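Local coordinates for protein Rna-directed RNA polymerase (Infectious pancreatic necrosis virus, PDB 3ZED) that probably copies the viral RNA genome as an RNA-dependent RNA polymerase, found both free and covalently attached to the genomic RNA, at residues N194-L205 with A417-R425; H329-M340 with G472-N480. All blocks are in the same frame, centred on the assembly; numbering follows the deposited sequence.

Contact 1. Residues N194-L205 with A417-R425; sequences NEQLAKLLEQTL and AMMYYLLTR. With K (potassium ion), chain L.
A salt-bridge network of Glu195, Lys199, Glu202 and Arg425 ties helix 194-204 to helix 412-426, the short segments crossing at -68° with axes 9.2 Å apart. Arg425 is a knob among Ala198, Glu202, Glu195 and Lys199. It grips Glu195 end-on, NH1 to OE1 and NH2 to OE2 (2.7 Å), and Glu202 side-on, NE (2.8 Å) and NH2 both to OE2 from the same face of that carboxylate. Ala198 CB lies over one face of the guanidinium, toward its rim, 3.4 Å from Arg425 NH1. The Glu195 chain bends at chi2 (57°) and brings its carboxylate back to Arg425 and Tyr420; OE1 takes Arg425 NH1 on its syn side and Tyr420 OH (2.7 Å) on its anti side. Lys199 NZ forms a salt bridge to Glu202 OE1 and a hydrogen bond to Ser701 OG. Within this helix pair of the palm-family region, both tyrosine rings carry CH-pi contacts: CB of Asn194 stands over Tyr420, 3.7 Å from the ring centroid, and CB of Leu201 over Tyr421, at 3.6 Å. Tyr421 OH then donates to Leu205 O (2.6 Å) from above the carbonyl plane, where the helix ends. Gln203 OE1 binds a potassium ion together with Thr698, Ser701, Pro702 and Lys704.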
loop_
_atom_site.group_PDB
_atom_site.type_symbol
_atom_site.label_atom_id
_atom_site.label_comp_id
_atom_site.label_asym_id
_atom_site.label_seq_id
_atom_site.Cartn_x
_atom_site.Cartn_y
_atom_site.Cartn_z
ATOM N N ASN B 194 13.164 -13.356 -14.455
ATOM C CA ASN B 194 12.601 -13.380 -13.105
ATOM C C ASN B 194 13.714 -13.484 -12.067
ATOM O O ASN B 194 13.673 -12.782 -11.060
ATOM C CB ASN B 194 11.627 -14.536 -12.942
ATOM C CG ASN B 194 10.277 -14.308 -13.571
ATOM O OD1 ASN B 194 9.752 -13.197 -13.595
ATOM N ND2 ASN B 194 9.672 -15.369 -14.071
ATOM N N GLU B 195 14.737 -14.308 -12.348
ATOM C CA GLU B 195 15.873 -14.526 -11.447
ATOM C C GLU B 195 16.747 -13.276 -11.315
ATOM O O GLU B 195 17.172 -12.966 -10.205
ATOM C CB GLU B 195 16.705 -15.755 -11.881
ATOM C CG GLU B 195 17.810 -16.154 -10.911
ATOM C CD GLU B 195 17.442 -16.463 -9.469
ATOM O OE1 GLU B 195 16.255 -16.752 -9.182
ATOM O OE2 GLU B 195 18.365 -16.444 -8.623
ATOM N N GLN B 196 16.976 -12.540 -12.413
ATOM C CA GLN B 196 17.753 -11.292 -12.366
ATOM C C GLN B 196 17.043 -10.247 -11.496
ATOM O O GLN B 196 17.700 -9.580 -10.692
ATOM C CB GLN B 196 18.018 -10.751 -13.767
ATOM C CG GLN B 196 19.115 -11.521 -14.490
ATOM C CD GLN B 196 19.274 -11.121 -15.933
ATOM O OE1 GLN B 196 18.332 -10.654 -16.595
ATOM N NE2 GLN B 196 20.471 -11.342 -16.462
ATOM N N LEU B 197 15.703 -10.150 -11.611
ATOM C CA LEU B 197 14.908 -9.249 -10.774
ATOM C C LEU B 197 14.959 -9.661 -9.304
ATOM O O LEU B 197 15.102 -8.793 -8.441
ATOM C CB LEU B 197 13.457 -9.186 -11.232
ATOM C CG LEU B 197 13.167 -8.307 -12.433
ATOM C CD1 LEU B 197 11.706 -8.291 -12.687
ATOM C CD2 LEU B 197 13.643 -6.870 -12.212
ATOM N N ALA B 198 14.893 -10.983 -9.029
ATOM C CA ALA B 198 14.978 -11.560 -7.686
ATOM C C ALA B 198 16.303 -11.189 -7.008
ATOM O O ALA B 198 16.305 -10.869 -5.820
ATOM C CB ALA B 198 14.825 -13.073 -7.756
ATOM N N LYS B 199 17.410 -11.186 -7.772
ATOM C CA LYS B 199 18.740 -10.811 -7.281
ATOM C C LYS B 199 18.773 -9.318 -6.897
ATOM O O LYS B 199 19.450 -8.956 -5.937
ATOM C CB LYS B 199 19.833 -11.134 -8.323
ATOM C CG LYS B 199 20.051 -12.631 -8.595
ATOM C CD LYS B 199 20.408 -13.479 -7.357
ATOM C CE LYS B 199 21.793 -13.202 -6.825
ATOM N NZ LYS B 199 22.095 -14.014 -5.625
ATOM N N LEU B 200 18.023 -8.462 -7.624
ATOM C CA LEU B 200 17.942 -7.036 -7.308
ATOM C C LEU B 200 17.099 -6.859 -6.048
ATOM O O LEU B 200 17.510 -6.153 -5.131
ATOM C CB LEU B 200 17.349 -6.220 -8.469
ATOM C CG LEU B 200 18.147 -6.126 -9.772
ATOM C CD1 LEU B 200 17.273 -5.597 -10.891
ATOM C CD2 LEU B 200 19.393 -5.243 -9.621
ATOM N N LEU B 201 15.949 -7.567 -5.978
ATOM C CA LEU B 201 15.031 -7.520 -4.839
ATOM C C LEU B 201 15.669 -8.079 -3.586
ATOM O O LEU B 201 15.286 -7.674 -2.504
ATOM C CB LEU B 201 13.708 -8.242 -5.142
ATOM C CG LEU B 201 12.808 -7.567 -6.175
ATOM C CD1 LEU B 201 11.797 -8.537 -6.734
ATOM C CD2 LEU B 201 12.145 -6.287 -5.596
ATOM N N GLU B 202 16.671 -8.964 -3.707
ATOM C CA GLU B 202 17.373 -9.473 -2.515
ATOM C C GLU B 202 18.053 -8.309 -1.783
ATOM O O GLU B 202 18.179 -8.334 -0.560
ATOM C CB GLU B 202 18.402 -10.526 -2.903
ATOM C CG GLU B 202 17.815 -11.906 -3.160
ATOM C CD GLU B 202 18.823 -12.963 -3.586
ATOM O OE1 GLU B 202 20.010 -12.619 -3.789
ATOM O OE2 GLU B 202 18.429 -14.146 -3.690
ATOM N N GLN B 203 18.431 -7.266 -2.545
ATOM C CA GLN B 203 19.080 -6.056 -2.061
ATOM C C GLN B 203 18.077 -4.933 -1.713
ATOM O O GLN B 203 18.207 -4.336 -0.638
ATOM C CB GLN B 203 20.105 -5.526 -3.092
ATOM C CG GLN B 203 21.182 -6.531 -3.537
ATOM C CD GLN B 203 21.870 -7.219 -2.375
ATOM O OE1 GLN B 203 22.223 -6.589 -1.360
ATOM N NE2 GLN B 203 22.060 -8.535 -2.496
ATOM N N THR B 204 17.123 -4.606 -2.633
ATOM C CA THR B 204 16.164 -3.489 -2.472
ATOM C C THR B 204 14.960 -3.872 -1.614
ATOM O O THR B 204 14.323 -2.987 -1.040
ATOM C CB THR B 204 15.706 -2.985 -3.834
ATOM O OG1 THR B 204 14.890 -4.000 -4.433
ATOM C CG2 THR B 204 16.881 -2.642 -4.756
ATOM N N LEU B 205 14.631 -5.164 -1.542
ATOM C CA LEU B 205 13.537 -5.646 -0.690
ATOM C C LEU B 205 13.956 -6.953 -0.002
ATOM O O LEU B 205 13.435 -8.019 -0.343
ATOM C CB LEU B 205 12.203 -5.801 -1.450
ATOM C CG LEU B 205 10.954 -5.990 -0.577
ATOM C CD1 LEU B 205 10.408 -4.669 -0.071
ATOM C CD2 LEU B 205 9.894 -6.695 -1.334
ATOM N N ALA B 417 6.670 -11.408 -11.414
ATOM C CA ALA B 417 8.077 -11.383 -10.971
ATOM C C ALA B 417 8.152 -11.232 -9.434
ATOM O O ALA B 417 9.001 -11.862 -8.797
ATOM C CB ALA B 417 8.836 -10.258 -11.662
ATOM N N MET B 418 7.235 -10.447 -8.838
ATOM C CA MET B 418 7.165 -10.302 -7.371
ATOM C C MET B 418 6.743 -11.660 -6.755
ATOM O O MET B 418 7.320 -12.074 -5.745
ATOM C CB MET B 418 6.204 -9.174 -6.964
ATOM C CG MET B 418 6.001 -9.042 -5.434
ATOM S SD MET B 418 7.535 -8.930 -4.456
ATOM C CE MET B 418 8.269 -7.397 -5.128
ATOM N N MET B 419 5.761 -12.348 -7.378
ATOM C CA MET B 419 5.291 -13.680 -6.946
ATOM C C MET B 419 6.436 -14.692 -7.006
ATOM O O MET B 419 6.577 -15.516 -6.096
ATOM C CB MET B 419 4.095 -14.164 -7.806
ATOM C CG MET B 419 2.780 -13.533 -7.399
ATOM S SD MET B 419 2.284 -13.976 -5.717
ATOM C CE MET B 419 0.511 -13.688 -5.818
ATOM N N TYR B 420 7.275 -14.600 -8.066
ATOM C CA TYR B 420 8.457 -15.448 -8.218
ATOM C C TYR B 420 9.404 -15.230 -7.018
ATOM O O TYR B 420 9.852 -16.192 -6.409
ATOM C CB TYR B 420 9.162 -15.139 -9.553
ATOM C CG TYR B 420 10.464 -15.886 -9.733
ATOM C CD1 TYR B 420 10.488 -17.165 -10.288
ATOM C CD2 TYR B 420 11.677 -15.318 -9.343
ATOM C CE1 TYR B 420 11.679 -17.873 -10.420
ATOM C CE2 TYR B 420 12.874 -16.020 -9.467
ATOM C CZ TYR B 420 12.871 -17.294 -10.018
ATOM O OH TYR B 420 14.048 -17.989 -10.159
ATOM N N TYR B 421 9.695 -13.955 -6.690
ATOM C CA TYR B 421 10.580 -13.576 -5.588
ATOM C C TYR B 421 10.053 -14.080 -4.235
ATOM O O TYR B 421 10.821 -14.656 -3.465
ATOM C CB TYR B 421 10.775 -12.053 -5.561
ATOM C CG TYR B 421 11.677 -11.584 -4.442
ATOM C CD1 TYR B 421 13.027 -11.920 -4.422
ATOM C CD2 TYR B 421 11.182 -10.802 -3.407
ATOM C CE1 TYR B 421 13.859 -11.509 -3.385
ATOM C CE2 TYR B 421 12.006 -10.374 -2.367
ATOM C CZ TYR B 421 13.341 -10.741 -2.354
ATOM O OH TYR B 421 14.160 -10.303 -1.350
ATOM N N LEU B 422 8.749 -13.912 -3.966
ATOM C CA LEU B 422 8.139 -14.368 -2.715
ATOM C C LEU B 422 8.159 -15.899 -2.582
ATOM O O LEU B 422 8.439 -16.407 -1.504
ATOM C CB LEU B 422 6.691 -13.863 -2.600
ATOM C CG LEU B 422 6.465 -12.327 -2.455
ATOM C CD1 LEU B 422 4.995 -12.011 -2.459
ATOM C CD2 LEU B 422 7.056 -11.781 -1.155
ATOM N N LEU B 423 7.869 -16.633 -3.674
ATOM C CA LEU B 423 7.815 -18.097 -3.632
ATOM C C LEU B 423 9.192 -18.748 -3.609
ATOM O O LEU B 423 9.309 -19.826 -3.050
ATOM C CB LEU B 423 6.979 -18.675 -4.786
ATOM C CG LEU B 423 5.518 -19.017 -4.444
ATOM C CD1 LEU B 423 4.704 -17.751 -4.111
ATOM C CD2 LEU B 423 4.856 -19.774 -5.589
ATOM N N THR B 424 10.231 -18.093 -4.164
ATOM C CA THR B 424 11.581 -18.662 -4.168
ATOM C C THR B 424 12.357 -18.247 -2.897
ATOM O O THR B 424 13.017 -19.081 -2.306
ATOM C CB THR B 424 12.361 -18.293 -5.464
ATOM O OG1 THR B 424 12.443 -16.875 -5.609
ATOM C CG2 THR B 424 11.741 -18.884 -6.722
ATOM N N ARG B 425 12.280 -16.976 -2.480
ATOM C CA ARG B 425 13.045 -16.480 -1.337
ATOM C C ARG B 425 12.270 -16.524 -0.008
ATOM O O ARG B 425 12.904 -16.540 1.045
ATOM C CB ARG B 425 13.556 -15.039 -1.604
ATOM C CG ARG B 425 14.873 -14.944 -2.393
ATOM C CD ARG B 425 14.756 -15.419 -3.835
ATOM N NE ARG B 425 16.015 -15.232 -4.552
ATOM C CZ ARG B 425 16.251 -15.622 -5.798
ATOM N NH1 ARG B 425 15.303 -16.223 -6.507
ATOM N NH2 ARG B 425 17.438 -15.411 -6.348
HETATM K K K L . 23.957 -7.410 0.606
HETATM O O HOH W 1 11.966 -11.673 -9.223
HETATM O O HOH W 2 23.886 -5.949 2.936
#

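Contact 2. Residues H329-M340 with G472-N480; sequences HLLLSMVSTPVM and GNAFTFLNN
With CG anti to the backbone nitrogen (chi1 178°), the imidazole of His329 is brought beside Ala474, its ND1 3.8 Å from Ala474 CB. Ser336 has OG between its backbone N and carbonyl carbon (chi1 54°), which places that hydroxyl on a water bridging to Ala474 O; Ser336 CB packs against Phe475 CE1 (3.6 Å) and Leu478 CD1. Ala474 CB is set among His329, the CB of Leu332 and the side chain of Ser333, 3.6 Å from Ser333 OG. Ser333 OG is itself spent on its own helix, donating to His329 O, and it also lies over one face of the His329 ring. No direct hydrogen bond joins the two segments; two waters do the bridging. One links His329 ND1 to the backbone N of Ala474, the other Ser336 OG to Ala474 O (2.8 Å from that water). The loop is shaped by a type I turn from Asn473 to Thr476, and Asn473 OD1 closes an Asx turn by accepting from Phe475 N (2.8 Å), with the donor above the amide carbonyl plane. Phe475 takes the N-cap position of helix 476-493, and this helix start abuts helix 326-340 within the palm-family region. The Phe475 ring turns an edge to the other helix: Leu332 O lies near its plane, 3.5 Å from Phe475 CE1, with Val335 CG1 also at the edge. Farther along, the side chains of Met340 and Leu478 run alongside one another with opposed headings, Met340 SD 3.9 Å from Leu478 CD2.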
loop_
_atom_site.group_PDB
_atom_site.type_symbol
_atom_site.label_atom_id
_atom_site.label_comp_id
_atom_site.label_asym_id
_atom_site.label_seq_id
_atom_site.Cartn_x
_atom_site.Cartn_y
_atom_site.Cartn_z
ATOM N N HIS B 329 -8.647 -10.756 -2.111
ATOM C CA HIS B 329 -7.776 -10.106 -1.124
ATOM C C HIS B 329 -7.219 -11.139 -0.123
ATOM O O HIS B 329 -6.031 -11.102 0.184
ATOM C CB HIS B 329 -8.528 -8.987 -0.380
ATOM C CG HIS B 329 -7.687 -8.334 0.666
ATOM N ND1 HIS B 329 -6.641 -7.487 0.320
ATOM C CD2 HIS B 329 -7.714 -8.468 2.012
ATOM C CE1 HIS B 329 -6.082 -7.124 1.460
ATOM N NE2 HIS B 329 -6.698 -7.673 2.505
ATOM N N LEU B 330 -8.070 -12.067 0.346
ATOM C CA LEU B 330 -7.726 -13.111 1.309
ATOM C C LEU B 330 -6.666 -14.076 0.727
ATOM O O LEU B 330 -5.659 -14.340 1.378
ATOM C CB LEU B 330 -9.019 -13.862 1.699
ATOM C CG LEU B 330 -9.018 -14.795 2.925
ATOM C CD1 LEU B 330 -8.555 -14.063 4.218
ATOM C CD2 LEU B 330 -10.397 -15.410 3.117
ATOM N N LEU B 331 -6.872 -14.550 -0.517
ATOM C CA LEU B 331 -5.950 -15.472 -1.209
ATOM C C LEU B 331 -4.583 -14.816 -1.497
ATOM O O LEU B 331 -3.553 -15.448 -1.279
ATOM C CB LEU B 331 -6.577 -15.995 -2.511
ATOM C CG LEU B 331 -7.809 -16.899 -2.378
ATOM C CD1 LEU B 331 -8.513 -17.059 -3.735
ATOM C CD2 LEU B 331 -7.454 -18.265 -1.792
ATOM N N LEU B 332 -4.577 -13.548 -1.938
ATOM C CA LEU B 332 -3.348 -12.799 -2.202
ATOM C C LEU B 332 -2.553 -12.557 -0.908
ATOM O O LEU B 332 -1.334 -12.740 -0.889
ATOM C CB LEU B 332 -3.657 -11.424 -2.869
ATOM C CG LEU B 332 -4.146 -11.404 -4.314
ATOM C CD1 LEU B 332 -4.426 -10.005 -4.755
ATOM C CD2 LEU B 332 -3.141 -12.033 -5.258
ATOM N N SER B 333 -3.261 -12.144 0.165
ATOM C CA SER B 333 -2.689 -11.811 1.475
ATOM C C SER B 333 -2.082 -13.023 2.137
ATOM O O SER B 333 -1.126 -12.855 2.889
ATOM C CB SER B 333 -3.730 -11.166 2.384
ATOM O OG SER B 333 -4.146 -9.945 1.801
ATOM N N MET B 334 -2.590 -14.237 1.829
ATOM C CA MET B 334 -2.025 -15.492 2.339
ATOM C C MET B 334 -0.590 -15.724 1.778
ATOM O O MET B 334 0.207 -16.395 2.415
ATOM C CB MET B 334 -2.938 -16.673 1.990
ATOM C CG MET B 334 -4.097 -16.824 2.933
ATOM S SD MET B 334 -5.330 -18.032 2.374
ATOM C CE MET B 334 -4.433 -19.561 2.591
ATOM N N VAL B 335 -0.261 -15.143 0.617
ATOM C CA VAL B 335 1.070 -15.287 -0.003
ATOM C C VAL B 335 2.032 -14.202 0.553
ATOM O O VAL B 335 3.163 -14.506 0.920
ATOM C CB VAL B 335 0.989 -15.240 -1.570
ATOM C CG1 VAL B 335 2.370 -15.393 -2.218
ATOM C CG2 VAL B 335 0.008 -16.289 -2.109
ATOM N N SER B 336 1.583 -12.946 0.599
ATOM C CA SER B 336 2.439 -11.823 0.990
ATOM C C SER B 336 2.629 -11.607 2.494
ATOM O O SER B 336 3.772 -11.458 2.920
ATOM C CB SER B 336 1.935 -10.524 0.371
ATOM O OG SER B 336 0.571 -10.301 0.684
ATOM N N THR B 337 1.540 -11.552 3.285
ATOM C CA THR B 337 1.603 -11.164 4.694
ATOM C C THR B 337 2.450 -12.117 5.570
ATOM O O THR B 337 3.213 -11.559 6.354
ATOM C CB THR B 337 0.222 -10.856 5.291
ATOM O OG1 THR B 337 -0.583 -12.016 5.293
ATOM C CG2 THR B 337 -0.515 -9.744 4.531
ATOM N N PRO B 338 2.459 -13.479 5.441
ATOM C CA PRO B 338 3.352 -14.282 6.314
ATOM C C PRO B 338 4.839 -13.994 6.051
ATOM O O PRO B 338 5.647 -14.111 6.970
ATOM C CB PRO B 338 2.981 -15.739 5.968
ATOM C CG PRO B 338 1.622 -15.656 5.372
ATOM C CD PRO B 338 1.644 -14.368 4.585
ATOM N N VAL B 339 5.189 -13.560 4.816
ATOM C CA VAL B 339 6.563 -13.191 4.448
ATOM C C VAL B 339 6.893 -11.789 4.992
ATOM O O VAL B 339 7.932 -11.605 5.639
ATOM C CB VAL B 339 6.797 -13.264 2.913
ATOM C CG1 VAL B 339 8.143 -12.648 2.516
ATOM C CG2 VAL B 339 6.678 -14.697 2.394
ATOM N N MET B 340 6.021 -10.797 4.702
ATOM C CA MET B 340 6.256 -9.385 5.080
ATOM C C MET B 340 6.208 -9.158 6.598
ATOM O O MET B 340 6.909 -8.277 7.068
ATOM C CB MET B 340 5.314 -8.433 4.336
ATOM C CG MET B 340 5.510 -8.463 2.808
ATOM S SD MET B 340 7.218 -8.518 2.176
ATOM C CE MET B 340 7.777 -6.831 2.558
ATOM N N GLY B 472 -4.709 -0.190 -4.048
ATOM C CA GLY B 472 -5.322 -0.671 -2.821
ATOM C C GLY B 472 -5.306 -2.184 -2.722
ATOM O O GLY B 472 -5.526 -2.720 -1.633
ATOM N N ASN B 473 -5.020 -2.903 -3.835
ATOM C CA ASN B 473 -4.931 -4.363 -3.780
ATOM C C ASN B 473 -3.767 -4.749 -2.838
ATOM O O ASN B 473 -2.882 -3.930 -2.588
ATOM C CB ASN B 473 -4.798 -4.997 -5.192
ATOM C CG ASN B 473 -3.384 -5.178 -5.718
ATOM O OD1 ASN B 473 -2.690 -6.142 -5.399
ATOM N ND2 ASN B 473 -2.943 -4.284 -6.567
ATOM N N ALA B 474 -3.784 -5.985 -2.302
ATOM C CA ALA B 474 -2.805 -6.517 -1.342
ATOM C C ALA B 474 -1.339 -6.376 -1.820
ATOM O O ALA B 474 -0.447 -6.225 -0.993
ATOM C CB ALA B 474 -3.119 -7.972 -1.052
ATOM N N PHE B 475 -1.098 -6.386 -3.131
ATOM C CA PHE B 475 0.263 -6.287 -3.680
ATOM C C PHE B 475 0.636 -4.868 -4.148
ATOM O O PHE B 475 1.684 -4.714 -4.774
ATOM C CB PHE B 475 0.437 -7.303 -4.833
ATOM C CG PHE B 475 0.852 -8.696 -4.367
ATOM C CD1 PHE B 475 0.093 -9.394 -3.429
ATOM C CD2 PHE B 475 2.002 -9.296 -4.857
ATOM C CE1 PHE B 475 0.492 -10.660 -2.975
ATOM C CE2 PHE B 475 2.394 -10.561 -4.414
ATOM C CZ PHE B 475 1.639 -11.233 -3.474
ATOM N N THR B 476 -0.166 -3.830 -3.806
ATOM C CA THR B 476 0.100 -2.457 -4.269
ATOM C C THR B 476 1.562 -2.017 -3.939
ATOM O O THR B 476 2.316 -1.665 -4.862
ATOM C CB THR B 476 -0.950 -1.446 -3.739
ATOM O OG1 THR B 476 -2.254 -1.827 -4.207
ATOM C CG2 THR B 476 -0.659 -0.010 -4.212
ATOM N N PHE B 477 1.943 -2.055 -2.651
ATOM C CA PHE B 477 3.293 -1.669 -2.190
ATOM C C PHE B 477 4.381 -2.487 -2.902
ATOM O O PHE B 477 5.356 -1.906 -3.399
ATOM C CB PHE B 477 3.438 -1.850 -0.648
ATOM C CG PHE B 477 4.864 -1.648 -0.155
ATOM C CD1 PHE B 477 5.789 -2.693 -0.190
ATOM C CD2 PHE B 477 5.284 -0.412 0.327
ATOM C CE1 PHE B 477 7.123 -2.485 0.183
ATOM C CE2 PHE B 477 6.619 -0.205 0.711
ATOM C CZ PHE B 477 7.526 -1.236 0.625
ATOM N N LEU B 478 4.232 -3.839 -2.889
ATOM C CA LEU B 478 5.219 -4.773 -3.443
ATOM C C LEU B 478 5.465 -4.555 -4.932
ATOM O O LEU B 478 6.617 -4.476 -5.351
ATOM C CB LEU B 478 4.807 -6.248 -3.179
ATOM C CG LEU B 478 4.820 -6.699 -1.717
ATOM C CD1 LEU B 478 4.189 -8.060 -1.552
ATOM C CD2 LEU B 478 6.222 -6.689 -1.151
ATOM N N ASN B 479 4.397 -4.427 -5.718
ATOM C CA ASN B 479 4.505 -4.201 -7.163
ATOM C C ASN B 479 5.116 -2.826 -7.467
ATOM O O ASN B 479 5.940 -2.729 -8.356
ATOM C CB ASN B 479 3.141 -4.349 -7.842
ATOM C CG ASN B 479 2.557 -5.732 -7.767
ATOM O OD1 ASN B 479 3.268 -6.720 -7.611
ATOM N ND2 ASN B 479 1.243 -5.831 -7.916
ATOM N N ASN B 480 4.741 -1.786 -6.717
ATOM C CA ASN B 480 5.316 -0.448 -6.896
ATOM C C ASN B 480 6.798 -0.446 -6.517
ATOM O O ASN B 480 7.610 0.151 -7.223
ATOM C CB ASN B 480 4.549 0.582 -6.059
ATOM C CG ASN B 480 3.256 1.062 -6.688
ATOM O OD1 ASN B 480 2.959 0.802 -7.846
ATOM N ND2 ASN B 480 2.451 1.765 -5.928
HETATM O O HOH W 3 -6.204 -7.201 -2.377
HETATM O O HOH W 4 -0.258 -7.778 1.323
#

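How the contacts relate
Both contacts are buried, but the centre of contact 2 lies about 9 Å from the centre of the chain, that of contact 1 about 19 Å, and the two centres are about 15 Å apart. Helix 412-426 connects them: one side faces 194-205, while Met419 and Leu422 reach Phe475 of contact 2. Helix 476-493 likewise serves both, since Leu478 touches Leu205 (CD2 to CD2, 3.7 Å) and its carbonyl O meets Met418 CE. The chemistry differs. The outer contact joins two helices through buried charges and tyrosine hydroxyls, beside helices 706-714 and 724-732; the inner one sets a tight turn and the first turn of the helix after it against a helix by apolar packing and bridging waters.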